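Local coordinates for structural PPIase-like protein L605 (Mimivirus, PDB 2OSE) that is a cyclophilin-family protein that forms homotrimers and may act as a peptidyl-prolyl cis-trans isomerase and bind cyclosporin A, at residues Y3-L8 against T105-E110; G12-V17 against Q32-R37; D38-G43 against V168-V173; N87-S92 against N158-L163; H123-L128 against L151-P156. All coordinates share one frame; numbering follows the deposited sequence.

Overall arrangement
Interaction 3 is the buried contact of the set; the other four are only partly buried. Interactions 2 and 3 lie with centres 8 Å apart on the same barrel sheet, whose strands 26-35 and 168-175 are neighbours. Interaction 2 is a hydrogen-bonded strand pair, while interaction 3 is apolar packing of a helix start on a strand. Interaction 1 lays the N-terminal arm on a loop and joins helix 41-52 through Tyr107 and Ala42. Interactions 4 and 5, also 8 Å apart, bind the loop after strand 147-150 to other parts of the fold. Their side-chain amide and carboxylate oxygens accept backbone N-H groups. Interaction 4 also reaches a neighbouring subunit.

Interaction 1 (Y3-L8 against T105-E110); sequences YSLEDL and TVYCDE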
# COMPACT_ATOMS: atom_id res chain seq x y z
N TYR A 3 -8.63 32.64 0.15
CA TYR A 3 -8.92 33.35 -1.10
C TYR A 3 -10.30 32.96 -1.63
O TYR A 3 -10.90 31.97 -1.19
CB TYR A 3 -7.79 33.12 -2.12
CG TYR A 3 -6.47 33.74 -1.67
CD1 TYR A 3 -6.21 35.10 -1.89
CD2 TYR A 3 -5.49 32.99 -1.01
CE1 TYR A 3 -5.01 35.70 -1.48
CE2 TYR A 3 -4.28 33.57 -0.59
CZ TYR A 3 -4.05 34.93 -0.84
OH TYR A 3 -2.88 35.56 -0.45
N SER A 4 -10.83 33.75 -2.56
CA SER A 4 -12.12 33.43 -3.16
C SER A 4 -11.93 33.07 -4.63
O SER A 4 -11.17 33.73 -5.35
CB SER A 4 -13.12 34.60 -3.00
OG SER A 4 -14.31 34.37 -3.75
N LEU A 5 -12.64 32.03 -5.07
CA LEU A 5 -12.63 31.58 -6.46
C LEU A 5 -13.28 32.60 -7.40
O LEU A 5 -13.00 32.64 -8.61
CB LEU A 5 -13.32 30.23 -6.59
CG LEU A 5 -12.57 29.03 -5.99
CD1 LEU A 5 -13.50 27.85 -5.72
CD2 LEU A 5 -11.43 28.63 -6.91
N GLU A 6 -14.14 33.42 -6.82
CA GLU A 6 -14.85 34.49 -7.53
C GLU A 6 -13.93 35.71 -7.71
O GLU A 6 -14.06 36.47 -8.68
CB GLU A 6 -16.13 34.86 -6.75
CG GLU A 6 -17.27 33.80 -6.78
CD GLU A 6 -16.95 32.47 -6.04
OE1 GLU A 6 -16.73 32.48 -4.79
OE2 GLU A 6 -16.95 31.41 -6.72
N ASP A 7 -12.97 35.86 -6.79
CA ASP A 7 -12.06 37.00 -6.76
C ASP A 7 -10.60 36.57 -6.54
O ASP A 7 -10.02 36.76 -5.46
CB ASP A 7 -12.53 38.00 -5.68
CG ASP A 7 -11.85 39.37 -5.79
OD1 ASP A 7 -11.53 39.81 -6.93
OD2 ASP A 7 -11.65 40.01 -4.73
N LEU A 8 -10.00 35.98 -7.57
CA LEU A 8 -8.70 35.32 -7.47
C LEU A 8 -7.55 36.28 -7.23
O LEU A 8 -7.50 37.35 -7.86
CB LEU A 8 -8.40 34.56 -8.77
CG LEU A 8 -9.10 33.25 -9.10
CD1 LEU A 8 -8.50 32.76 -10.40
CD2 LEU A 8 -8.90 32.25 -7.97
N THR A 105 -7.24 23.16 -0.27
CA THR A 105 -7.15 24.34 -1.11
C THR A 105 -7.17 25.59 -0.24
O THR A 105 -7.62 25.54 0.92
CB THR A 105 -8.27 24.41 -2.20
OG1 THR A 105 -9.50 24.92 -1.65
CG2 THR A 105 -8.52 23.05 -2.89
N VAL A 106 -6.67 26.70 -0.78
CA VAL A 106 -6.64 27.99 -0.07
C VAL A 106 -8.01 28.70 -0.11
O VAL A 106 -8.21 29.73 0.53
CB VAL A 106 -5.53 28.95 -0.63
CG1 VAL A 106 -4.13 28.34 -0.45
CG2 VAL A 106 -5.79 29.31 -2.12
N TYR A 107 -8.94 28.13 -0.86
CA TYR A 107 -10.26 28.73 -1.02
C TYR A 107 -11.27 28.19 0.01
O TYR A 107 -12.31 27.66 -0.37
CB TYR A 107 -10.76 28.46 -2.44
CG TYR A 107 -9.73 28.81 -3.50
CD1 TYR A 107 -9.35 30.14 -3.73
CD2 TYR A 107 -9.16 27.81 -4.30
CE1 TYR A 107 -8.42 30.47 -4.72
CE2 TYR A 107 -8.23 28.13 -5.31
CZ TYR A 107 -7.87 29.46 -5.50
OH TYR A 107 -6.94 29.79 -6.46
N CYS A 108 -10.96 28.33 1.30
CA CYS A 108 -11.71 27.65 2.38
C CYS A 108 -11.88 26.15 2.12
O CYS A 108 -12.92 25.54 2.45
CB CYS A 108 -13.09 28.30 2.60
SG CYS A 108 -13.00 30.07 2.86
N ASP A 109 -10.84 25.55 1.51
CA ASP A 109 -10.83 24.14 1.15
C ASP A 109 -11.93 23.73 0.19
O ASP A 109 -12.25 22.54 0.06
CB ASP A 109 -10.84 23.26 2.40
CG ASP A 109 -9.52 23.32 3.14
OD1 ASP A 109 -8.52 22.77 2.61
OD2 ASP A 109 -9.49 23.93 4.23
N GLU A 110 -12.49 24.71 -0.51
CA GLU A 110 -13.41 24.44 -1.61
C GLU A 110 -12.66 23.74 -2.74
O GLU A 110 -11.51 24.10 -3.04
CB GLU A 110 -14.02 25.73 -2.18
CG GLU A 110 -14.99 26.47 -1.29
CD GLU A 110 -15.52 27.73 -1.98
OE1 GLU A 110 -15.17 28.84 -1.53
OE2 GLU A 110 -16.27 27.62 -3.00
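Tyr3 and Leu5 pack against Tyr107, which starts a type I' beta turn running to Glu110. The N-terminal arm thus lies on a loop between two strands of the cyclophilin barrel. One backbone bond crosses, from Tyr3 N to Val106 O (3.0 Å, 165° at the hydrogen). Tyr3 returns a carbonyl: its O lies 3.3 Å from Tyr107 CA in a CA-H...O contact and sits at the edge of the Tyr107 ring.

That ring is the tight part of the contact. Leu5 CD2 covers one face, 3.6 Å from the ring centroid, as a CH-pi contact. Leu5 CG is anti to its carbonyl carbon (chi1 -70°), and the methyl beyond it reaches the middle of the ring. Val106 CG2 lies over the centre of the opposite face, so the ring is held between two methyls. Leu8 CD2 comes in obliquely, 3.7 Å from Tyr107 CE1. Tyr107 OH is bonded to Ala42 O, which ties the ring to helix 41-52.

The other side is looser. The exposed Cys108 adds only a slight touch. Ser4 OG turns back to its own segment and accepts Glu6 N in an ST turn (3.2 Å). Glu110 runs past Leu5 in the opposite direction. The touch there is slight, with Glu110 OE2 3.9 Å from Leu5 CD1.

Interaction 2 (G12-V17 against Q32-R37); sequences GKNPRV and QIKLFR
Val17 and Ile33 form an antiparallel hydrogen-bonded pair, and Arg16 and Lys34 the non-hydrogen-bonded pair next to it. Val17 N gives to Ile33 O (2.9 Å), and Ile33 N gives to Val17 O (2.8 Å). Past the two bridged pairs, Leu35 N donates to Pro15 O (2.9 Å). Arg37 N bonds Lys13 O at 3.2 Å and carries the pairing into the loops.

Between these two bonds a side chain takes over. Asn14 ND2 donates to Leu35 O (2.9 Å) and lies at the edge of the Phe36 ring. On one face Arg16 and Lys34 run side by side in the same direction. Lys34 CD sits over the rim of the Arg16 guanidinium, 3.3 Å from Arg16 NH2. The two like charges come near each other, and Arg16 also makes a cation-pi contact with Tyr174. On the other face Val17 CG2 touches Ile33 CB and Leu35 CD1, each at 3.9 Å. Val17 and Leu35 also meet Phe47 of helix 41-52. The extended Arg37 chain lays its CD 3.3 Å from Gly12 O before NE reaches Glu45 in a salt bridge. The whole is the open end of the first beta hairpin of the cyclophilin barrel, one face polar and the other against a helix.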
# COMPACT_ATOMS: atom_id res chain seq x y z
N GLY A 12 1.08 37.00 -10.70
CA GLY A 12 1.84 37.31 -11.88
C GLY A 12 1.43 36.35 -12.99
O GLY A 12 0.79 35.35 -12.73
N LYS A 13 1.84 36.68 -14.21
CA LYS A 13 1.62 35.86 -15.38
C LYS A 13 2.39 34.53 -15.31
O LYS A 13 1.88 33.48 -15.72
CB LYS A 13 2.03 36.65 -16.62
CG LYS A 13 1.94 35.88 -17.95
CD LYS A 13 2.54 36.66 -19.13
CE LYS A 13 1.87 36.27 -20.45
NZ LYS A 13 2.81 36.31 -21.64
N ASN A 14 3.64 34.60 -14.86
CA ASN A 14 4.49 33.43 -14.74
C ASN A 14 5.16 33.45 -13.37
O ASN A 14 6.35 33.77 -13.27
CB ASN A 14 5.53 33.37 -15.84
CG ASN A 14 4.91 33.14 -17.21
OD1 ASN A 14 4.86 34.06 -18.03
ND2 ASN A 14 4.43 31.93 -17.47
N PRO A 15 4.40 33.13 -12.31
CA PRO A 15 5.02 33.12 -11.00
C PRO A 15 6.14 32.09 -11.00
O PRO A 15 6.05 31.11 -11.72
CB PRO A 15 3.89 32.64 -10.07
CG PRO A 15 2.64 32.86 -10.84
CD PRO A 15 2.99 32.71 -12.27
N ARG A 16 7.18 32.32 -10.23
CA ARG A 16 8.24 31.34 -10.08
C ARG A 16 8.33 30.97 -8.64
O ARG A 16 8.23 31.85 -7.79
CB ARG A 16 9.58 31.89 -10.57
CG ARG A 16 9.64 32.04 -12.08
CD ARG A 16 10.96 32.66 -12.52
NE ARG A 16 10.84 33.07 -13.90
CZ ARG A 16 11.35 32.43 -14.93
NH1 ARG A 16 12.12 31.39 -14.75
NH2 ARG A 16 11.11 32.87 -16.17
N VAL A 17 8.52 29.69 -8.36
CA VAL A 17 8.56 29.20 -6.98
C VAL A 17 9.68 28.19 -6.83
O VAL A 17 10.19 27.68 -7.83
CB VAL A 17 7.24 28.53 -6.55
CG1 VAL A 17 6.04 29.51 -6.64
CG2 VAL A 17 7.00 27.26 -7.40
N GLN A 32 13.08 24.51 -8.96
CA GLN A 32 12.66 25.86 -9.27
C GLN A 32 11.68 25.72 -10.39
O GLN A 32 11.98 25.10 -11.41
CB GLN A 32 13.86 26.66 -9.77
CG GLN A 32 14.95 26.95 -8.67
CD GLN A 32 16.09 27.70 -9.27
OE1 GLN A 32 16.81 27.15 -10.09
NE2 GLN A 32 16.26 28.97 -8.91
N ILE A 33 10.48 26.26 -10.20
CA ILE A 33 9.37 25.96 -11.10
C ILE A 33 8.75 27.26 -11.59
O ILE A 33 8.45 28.14 -10.78
CB ILE A 33 8.29 25.12 -10.35
CG1 ILE A 33 8.83 23.73 -9.97
CG2 ILE A 33 7.00 24.93 -11.22
CD1 ILE A 33 8.02 23.05 -8.87
N LYS A 34 8.59 27.38 -12.90
CA LYS A 34 7.85 28.49 -13.49
C LYS A 34 6.43 28.04 -13.86
O LYS A 34 6.26 27.07 -14.57
CB LYS A 34 8.56 28.93 -14.77
CG LYS A 34 7.91 30.16 -15.42
CD LYS A 34 8.76 30.63 -16.65
CE LYS A 34 8.31 30.13 -17.98
NZ LYS A 34 8.63 31.13 -19.09
N LEU A 35 5.43 28.78 -13.39
CA LEU A 35 4.03 28.43 -13.61
C LEU A 35 3.43 29.24 -14.76
O LEU A 35 3.93 30.32 -15.12
CB LEU A 35 3.21 28.60 -12.33
CG LEU A 35 3.71 27.56 -11.30
CD1 LEU A 35 4.45 28.29 -10.17
CD2 LEU A 35 2.62 26.76 -10.76
N PHE A 36 2.37 28.69 -15.34
CA PHE A 36 1.72 29.30 -16.50
C PHE A 36 0.32 29.64 -16.02
O PHE A 36 -0.57 28.81 -16.12
CB PHE A 36 1.66 28.36 -17.71
CG PHE A 36 2.94 27.56 -17.99
CD1 PHE A 36 4.20 28.17 -18.04
CD2 PHE A 36 2.87 26.20 -18.25
CE1 PHE A 36 5.34 27.42 -18.31
CE2 PHE A 36 3.99 25.45 -18.54
CZ PHE A 36 5.24 26.06 -18.56
N ARG A 37 0.13 30.82 -15.45
CA ARG A 37 -1.15 31.17 -14.85
C ARG A 37 -2.25 31.09 -15.90
O ARG A 37 -3.37 30.72 -15.54
CB ARG A 37 -1.11 32.56 -14.20
CG ARG A 37 -2.29 32.85 -13.27
CD ARG A 37 -2.35 34.35 -12.93
NE ARG A 37 -3.33 34.61 -11.86
CZ ARG A 37 -4.57 35.04 -12.07
NH1 ARG A 37 -5.00 35.24 -13.30
NH2 ARG A 37 -5.40 35.24 -11.04

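Interaction 3 (D38-G43 against V168-V173); sequences DAFPAG and VVIGQV
Phe40 packs on Val168 and Ile170 where helix 41-52 begins against strand 168-175 of the cyclophilin barrel. Phe40 holds the N-cap position of that helix. The contact is buried and its chemistry is mainly apolar.

The apolar touches come first. Phe40 CB meets Ile170 CG2 at 3.8 Å. Val168 CG1 lies 3.7 Å from Phe40 CD2, its side chain crossing that of Phe40 at about a right angle. The Phe40 CG is opposite the backbone N across the first bond (chi1 -169°), which turns the CD2 side of the ring to Val168 CG1 while CB stays at Ile170 CG2. Ala39 CB rests against a backbone group, 3.6 Å from Val169 O.

Aromatic partners lie outside the two segments. Phe116 and Tyr143 each meet Phe40 edge-to-face, so the ring has both aliphatic and aromatic neighbours.

Backbone bonds set the shape of the strand. Ile170 and Gly171 both face Leu129 in a classic beta bulge, and Ile170 is also bonded to Phe36, so the strand is held on both of its edges.

The helix turns back over its own cap residue: Gly43 N stands 3.4 Å above the plane of the Phe40 ring, offset toward the rim.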
# COMPACT_ATOMS: atom_id res chain seq x y z
N ASP A 38 -1.93 31.39 -17.18
CA ASP A 38 -2.89 31.28 -18.32
C ASP A 38 -3.34 29.85 -18.68
O ASP A 38 -4.19 29.65 -19.55
CB ASP A 38 -2.44 32.02 -19.61
CG ASP A 38 -1.15 31.47 -20.25
OD1 ASP A 38 -0.86 30.25 -20.26
OD2 ASP A 38 -0.41 32.30 -20.82
N ALA A 39 -2.76 28.86 -18.03
CA ALA A 39 -3.17 27.49 -18.24
C ALA A 39 -4.44 27.20 -17.43
O ALA A 39 -5.30 26.44 -17.87
CB ALA A 39 -2.03 26.53 -17.82
N PHE A 40 -4.53 27.80 -16.24
CA PHE A 40 -5.48 27.39 -15.21
C PHE A 40 -5.35 28.33 -14.05
O PHE A 40 -4.72 27.98 -13.03
CB PHE A 40 -5.10 25.96 -14.73
CG PHE A 40 -6.13 25.29 -13.85
CD1 PHE A 40 -7.27 25.96 -13.40
CD2 PHE A 40 -5.91 23.94 -13.45
CE1 PHE A 40 -8.19 25.32 -12.57
CE2 PHE A 40 -6.83 23.29 -12.62
CZ PHE A 40 -7.98 23.97 -12.18
N PRO A 41 -5.95 29.54 -14.15
CA PRO A 41 -5.78 30.51 -13.08
C PRO A 41 -6.00 30.07 -11.64
O PRO A 41 -5.17 30.36 -10.77
CB PRO A 41 -6.74 31.64 -13.49
CG PRO A 41 -6.72 31.61 -14.95
CD PRO A 41 -6.73 30.12 -15.27
N ALA A 42 -7.13 29.42 -11.35
CA ALA A 42 -7.42 29.06 -9.95
C ALA A 42 -6.48 27.96 -9.42
O ALA A 42 -6.16 27.93 -8.25
CB ALA A 42 -8.91 28.59 -9.81
N GLY A 43 -6.08 27.04 -10.29
CA GLY A 43 -5.19 25.94 -9.88
C GLY A 43 -3.75 26.40 -9.67
O GLY A 43 -3.08 25.93 -8.76
N VAL A 168 -3.62 18.10 -15.93
CA VAL A 168 -3.39 19.39 -16.61
C VAL A 168 -2.07 20.09 -16.24
O VAL A 168 -1.83 20.41 -15.08
CB VAL A 168 -4.61 20.35 -16.38
CG1 VAL A 168 -4.76 20.68 -14.90
CG2 VAL A 168 -4.45 21.67 -17.21
N VAL A 169 -1.23 20.32 -17.25
CA VAL A 169 0.06 20.98 -17.11
C VAL A 169 -0.10 22.47 -16.78
O VAL A 169 -0.76 23.22 -17.53
CB VAL A 169 0.91 20.81 -18.38
CG1 VAL A 169 2.28 21.58 -18.30
CG2 VAL A 169 1.16 19.36 -18.64
N ILE A 170 0.50 22.88 -15.67
CA ILE A 170 0.44 24.26 -15.18
C ILE A 170 1.83 24.90 -14.98
O ILE A 170 1.91 26.05 -14.53
CB ILE A 170 -0.34 24.37 -13.84
CG1 ILE A 170 0.27 23.49 -12.74
CG2 ILE A 170 -1.88 24.04 -14.01
CD1 ILE A 170 -0.07 24.02 -11.38
N GLY A 171 2.92 24.19 -15.33
CA GLY A 171 4.25 24.72 -15.09
C GLY A 171 5.35 23.82 -15.57
O GLY A 171 5.09 22.71 -16.04
N GLN A 172 6.60 24.30 -15.42
CA GLN A 172 7.81 23.52 -15.79
C GLN A 172 8.89 23.80 -14.76
O GLN A 172 8.98 24.89 -14.26
CB GLN A 172 8.35 23.95 -17.16
CG GLN A 172 8.81 25.43 -17.17
CD GLN A 172 9.42 25.87 -18.49
OE1 GLN A 172 10.52 25.44 -18.87
NE2 GLN A 172 8.71 26.75 -19.20
N VAL A 173 9.77 22.84 -14.55
CA VAL A 173 10.96 22.97 -13.73
C VAL A 173 12.00 23.68 -14.57
O VAL A 173 12.34 23.20 -15.65
CB VAL A 173 11.48 21.56 -13.29
CG1 VAL A 173 12.82 21.68 -12.54
CG2 VAL A 173 10.43 20.85 -12.38

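Interaction 4 (N87-S92 against N158-L163); sequences NNYIVS and NVLDEL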
# COMPACT_ATOMS: atom_id res chain seq x y z
N ASN A 87 10.94 6.43 -13.92
CA ASN A 87 10.88 6.82 -15.35
C ASN A 87 9.56 7.48 -15.75
O ASN A 87 9.28 7.63 -16.94
CB ASN A 87 11.13 5.64 -16.31
CG ASN A 87 12.58 5.22 -16.38
OD1 ASN A 87 12.89 4.14 -16.89
ND2 ASN A 87 13.46 6.05 -15.88
N ASN A 88 8.76 7.87 -14.76
CA ASN A 88 7.47 8.47 -15.03
C ASN A 88 7.22 9.76 -14.28
O ASN A 88 7.33 10.84 -14.87
CB ASN A 88 6.30 7.48 -14.83
CG ASN A 88 6.27 6.43 -15.88
OD1 ASN A 88 5.52 6.53 -16.88
ND2 ASN A 88 7.11 5.41 -15.70
N TYR A 89 6.92 9.66 -12.98
CA TYR A 89 6.47 10.84 -12.20
C TYR A 89 6.64 10.70 -10.72
O TYR A 89 6.85 9.59 -10.20
CB TYR A 89 4.98 11.18 -12.49
CG TYR A 89 4.02 9.98 -12.37
CD1 TYR A 89 3.68 9.47 -11.11
CD2 TYR A 89 3.45 9.40 -13.51
CE1 TYR A 89 2.79 8.36 -11.00
CE2 TYR A 89 2.57 8.28 -13.40
CZ TYR A 89 2.26 7.78 -12.14
OH TYR A 89 1.42 6.70 -12.02
N ILE A 90 6.52 11.83 -10.02
CA ILE A 90 6.36 11.83 -8.57
C ILE A 90 5.12 12.70 -8.28
O ILE A 90 4.81 13.58 -9.07
CB ILE A 90 7.60 12.40 -7.84
CG1 ILE A 90 7.91 13.83 -8.33
CG2 ILE A 90 8.82 11.46 -8.00
CD1 ILE A 90 9.08 14.44 -7.59
N VAL A 91 4.45 12.46 -7.16
CA VAL A 91 3.18 13.14 -6.84
C VAL A 91 3.19 13.52 -5.38
O VAL A 91 3.67 12.77 -4.53
CB VAL A 91 1.94 12.24 -7.19
CG1 VAL A 91 0.65 12.95 -6.82
CG2 VAL A 91 1.93 11.94 -8.66
N SER A 92 2.70 14.73 -5.07
CA SER A 92 2.62 15.19 -3.69
C SER A 92 1.38 16.07 -3.49
O SER A 92 0.58 16.20 -4.40
CB SER A 92 3.91 15.94 -3.30
OG SER A 92 3.96 16.13 -1.89
N ASN A 158 7.88 4.02 -21.18
CA ASN A 158 7.14 4.49 -19.99
C ASN A 158 5.65 4.63 -20.28
O ASN A 158 5.21 4.33 -21.40
CB ASN A 158 7.76 5.77 -19.39
CG ASN A 158 7.72 6.97 -20.34
OD1 ASN A 158 6.73 7.19 -21.03
ND2 ASN A 158 8.80 7.75 -20.36
N VAL A 159 4.89 5.09 -19.31
CA VAL A 159 3.44 5.22 -19.46
C VAL A 159 2.91 6.65 -19.34
O VAL A 159 1.74 6.87 -19.02
CB VAL A 159 2.66 4.26 -18.53
CG1 VAL A 159 2.82 2.80 -19.02
CG2 VAL A 159 3.06 4.40 -17.05
N LEU A 160 3.75 7.63 -19.62
CA LEU A 160 3.32 9.01 -19.58
C LEU A 160 2.30 9.31 -20.68
O LEU A 160 1.41 10.15 -20.48
CB LEU A 160 4.52 9.98 -19.65
CG LEU A 160 5.50 9.94 -18.46
CD1 LEU A 160 6.61 10.96 -18.67
CD2 LEU A 160 4.78 10.17 -17.12
N ASP A 161 2.39 8.63 -21.83
CA ASP A 161 1.35 8.81 -22.85
C ASP A 161 -0.05 8.36 -22.41
O ASP A 161 -1.04 8.69 -23.06
CB ASP A 161 1.74 8.23 -24.21
CG ASP A 161 1.98 6.74 -24.17
OD1 ASP A 161 1.55 6.04 -23.23
OD2 ASP A 161 2.65 6.27 -25.12
N GLU A 162 -0.12 7.63 -21.30
CA GLU A 162 -1.40 7.09 -20.82
C GLU A 162 -2.11 8.03 -19.87
O GLU A 162 -3.25 7.77 -19.47
CB GLU A 162 -1.21 5.72 -20.16
CG GLU A 162 -0.90 4.58 -21.15
CD GLU A 162 -0.51 3.26 -20.46
OE1 GLU A 162 -0.87 3.06 -19.26
OE2 GLU A 162 0.18 2.44 -21.11
N LEU A 163 -1.44 9.13 -19.49
CA LEU A 163 -2.03 10.09 -18.56
C LEU A 163 -3.26 10.71 -19.18
O LEU A 163 -3.26 11.02 -20.36
CB LEU A 163 -1.04 11.19 -18.15
CG LEU A 163 0.16 10.80 -17.25
CD1 LEU A 163 1.16 11.97 -17.19
CD2 LEU A 163 -0.27 10.38 -15.84
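Asn88 reaches from just before strand 89-92 to the backbone of Val159, which itself precedes the short 3-10 segment 160-162. Asn88 and Tyr89 both face Leu85, a classic beta bulge where strand 89-92 of the cyclophilin barrel begins.

The Asn88 side chain carries the contact. Its CG lies beside the backbone N (chi1 -70°), and the amide is turned so that OD1 looks at the loop. Val159 N donates to Asn88 OD1 at 2.9 Å. The donor lies in the carbonyl plane, on a lone pair. Asn88 ND2 is bonded to His86 O, so both ends of the amide are used and its rotation is fixed. Val159 CG2 crowds the same oxygen, 3.3 Å from Asn88 OD1.

Asn158 takes the less common rotamer, with CG between the backbone N and the carbonyl carbon (chi1 63°). This puts its OD1 near Leu160 N, in a weak bond of 3.3 Å. The same OD1 accepts Arg155 N, and ND2 gives to Asp153 O. Asn158 CB faces Asn87 O at 3.4 Å.

The apolar side is formed by Tyr89, Leu160 and Leu163. Ala191 of a neighbouring subunit packs on Tyr89 and Leu163, so this patch also serves the trimer. Leu160 CD2 comes to the edge of the Tyr89 ring, near its plane, 3.9 Å from Tyr89 CD2.

Interaction 5 (H123-L128 against L151-P156); sequences HESKGL and LDDIRP
Two loops meet here by polar contacts, one backbone to backbone and one side chain to backbone, with Glu124 to Lys126 against Leu151 to Ile154. One leads into strand 128-135, and the other leaves strand 147-150, its antiparallel neighbour. The loops stay close just past the end of that strand pair.

Two hydrogen bonds cross. Ile154 N gives to Glu124 O at 2.8 Å. Lys126 N gives to Asp153 OD1, also at 2.8 Å, and reaches the carboxylate on its anti side, somewhat out of the plane. The Asp153 CG lies beside its own backbone N (chi1 -62°), which brings OD1 to within 3.3 Å of Ser125 CA. Next to the second bond, Lys126 CA lies 3.3 Å from Asp152 O.

The carboxylates are held on their own side too. Asp152 OD1 accepts Asp153 N, and Asp152 OD2 makes a salt bridge of 2.6 Å with Arg155 NH1. A long bridge joins Arg155 NH2 to Asp153 OD2. Arg155 would tend to offset the two negative charges.

The extended Lys126 chain runs past the Leu151 carbonyl, CE 3.4 Å from Leu151 O, and its NZ pairs with Asp181 of helix 177-186. Ile154 CD1 gives the apolar edge, 4.0 Å from Glu124 CB. The arrangement is a pair of loops at one end of the cyclophilin beta barrel, joined by one backbone bond and one carboxylate-to-backbone bond, with a salt-bridge network inside the 151-156 loop.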
# COMPACT_ATOMS: atom_id res chain seq x y z
N HIS A 123 1.76 17.44 -22.51
CA HIS A 123 2.22 16.74 -21.30
C HIS A 123 3.21 15.64 -21.71
O HIS A 123 3.07 14.46 -21.34
CB HIS A 123 1.00 16.15 -20.54
CG HIS A 123 1.17 16.03 -19.05
ND1 HIS A 123 2.40 16.00 -18.42
CD2 HIS A 123 0.24 15.85 -18.07
CE1 HIS A 123 2.22 15.85 -17.11
NE2 HIS A 123 0.92 15.77 -16.88
N GLU A 124 4.22 16.04 -22.48
CA GLU A 124 5.13 15.10 -23.13
C GLU A 124 6.60 15.14 -22.68
O GLU A 124 7.41 14.31 -23.10
CB GLU A 124 5.08 15.36 -24.63
CG GLU A 124 3.67 15.57 -25.16
CD GLU A 124 3.60 15.53 -26.67
OE1 GLU A 124 4.35 16.29 -27.34
OE2 GLU A 124 2.80 14.72 -27.18
N SER A 125 6.94 16.10 -21.82
CA SER A 125 8.32 16.40 -21.48
C SER A 125 8.60 16.20 -20.02
O SER A 125 7.70 16.26 -19.16
CB SER A 125 8.64 17.87 -21.80
OG SER A 125 8.32 18.14 -23.12
N LYS A 126 9.89 15.98 -19.76
CA LYS A 126 10.45 15.87 -18.40
C LYS A 126 10.28 17.19 -17.65
O LYS A 126 10.38 18.27 -18.25
CB LYS A 126 11.94 15.57 -18.53
CG LYS A 126 12.70 15.38 -17.22
CD LYS A 126 14.11 14.99 -17.60
CE LYS A 126 14.91 14.44 -16.46
NZ LYS A 126 16.16 13.88 -17.09
N GLY A 127 10.08 17.10 -16.34
CA GLY A 127 10.02 18.29 -15.50
C GLY A 127 8.83 19.19 -15.73
O GLY A 127 8.91 20.38 -15.46
N LEU A 128 7.71 18.63 -16.20
CA LEU A 128 6.46 19.38 -16.24
C LEU A 128 5.69 19.19 -14.98
O LEU A 128 5.62 18.05 -14.48
CB LEU A 128 5.60 18.94 -17.44
CG LEU A 128 6.19 19.21 -18.82
CD1 LEU A 128 5.19 18.75 -19.85
CD2 LEU A 128 6.45 20.71 -19.01
N LEU A 151 9.21 12.76 -14.53
CA LEU A 151 10.63 12.41 -14.36
C LEU A 151 11.30 12.18 -15.70
O LEU A 151 12.54 12.07 -15.78
CB LEU A 151 10.82 11.16 -13.48
CG LEU A 151 10.32 11.28 -12.04
CD1 LEU A 151 10.37 9.92 -11.32
CD2 LEU A 151 11.08 12.34 -11.21
N ASP A 152 10.50 12.09 -16.76
CA ASP A 152 11.07 11.87 -18.08
C ASP A 152 10.17 12.44 -19.14
O ASP A 152 9.06 12.89 -18.83
CB ASP A 152 11.27 10.37 -18.31
CG ASP A 152 12.36 10.08 -19.34
OD1 ASP A 152 12.86 11.01 -20.02
OD2 ASP A 152 12.72 8.90 -19.45
N ASP A 153 10.66 12.44 -20.39
CA ASP A 153 9.86 12.71 -21.58
C ASP A 153 9.01 11.46 -21.85
O ASP A 153 9.34 10.37 -21.39
CB ASP A 153 10.78 12.91 -22.81
CG ASP A 153 11.71 14.09 -22.68
OD1 ASP A 153 11.35 15.12 -22.05
OD2 ASP A 153 12.83 13.99 -23.24
N ILE A 154 7.93 11.61 -22.61
CA ILE A 154 7.25 10.42 -23.15
C ILE A 154 8.25 9.58 -23.95
O ILE A 154 9.08 10.12 -24.68
CB ILE A 154 6.06 10.77 -24.05
CG1 ILE A 154 4.94 11.44 -23.25
CG2 ILE A 154 5.52 9.51 -24.73
CD1 ILE A 154 3.65 11.68 -24.05
N ARG A 155 8.22 8.27 -23.73
CA ARG A 155 8.89 7.29 -24.60
C ARG A 155 8.13 5.95 -24.56
O ARG A 155 7.31 5.73 -23.65
CB ARG A 155 10.39 7.14 -24.29
CG ARG A 155 10.76 6.96 -22.82
CD ARG A 155 12.26 7.17 -22.57
NE ARG A 155 12.70 8.48 -23.04
CZ ARG A 155 13.70 9.19 -22.52
NH1 ARG A 155 14.40 8.72 -21.48
NH2 ARG A 155 14.01 10.38 -23.03
N PRO A 156 8.33 5.07 -25.58
CA PRO A 156 7.70 3.73 -25.57
C PRO A 156 7.88 2.94 -24.27
O PRO A 156 6.98 2.21 -23.87
CB PRO A 156 8.39 3.02 -26.75
CG PRO A 156 8.68 4.14 -27.71
CD PRO A 156 9.08 5.31 -26.84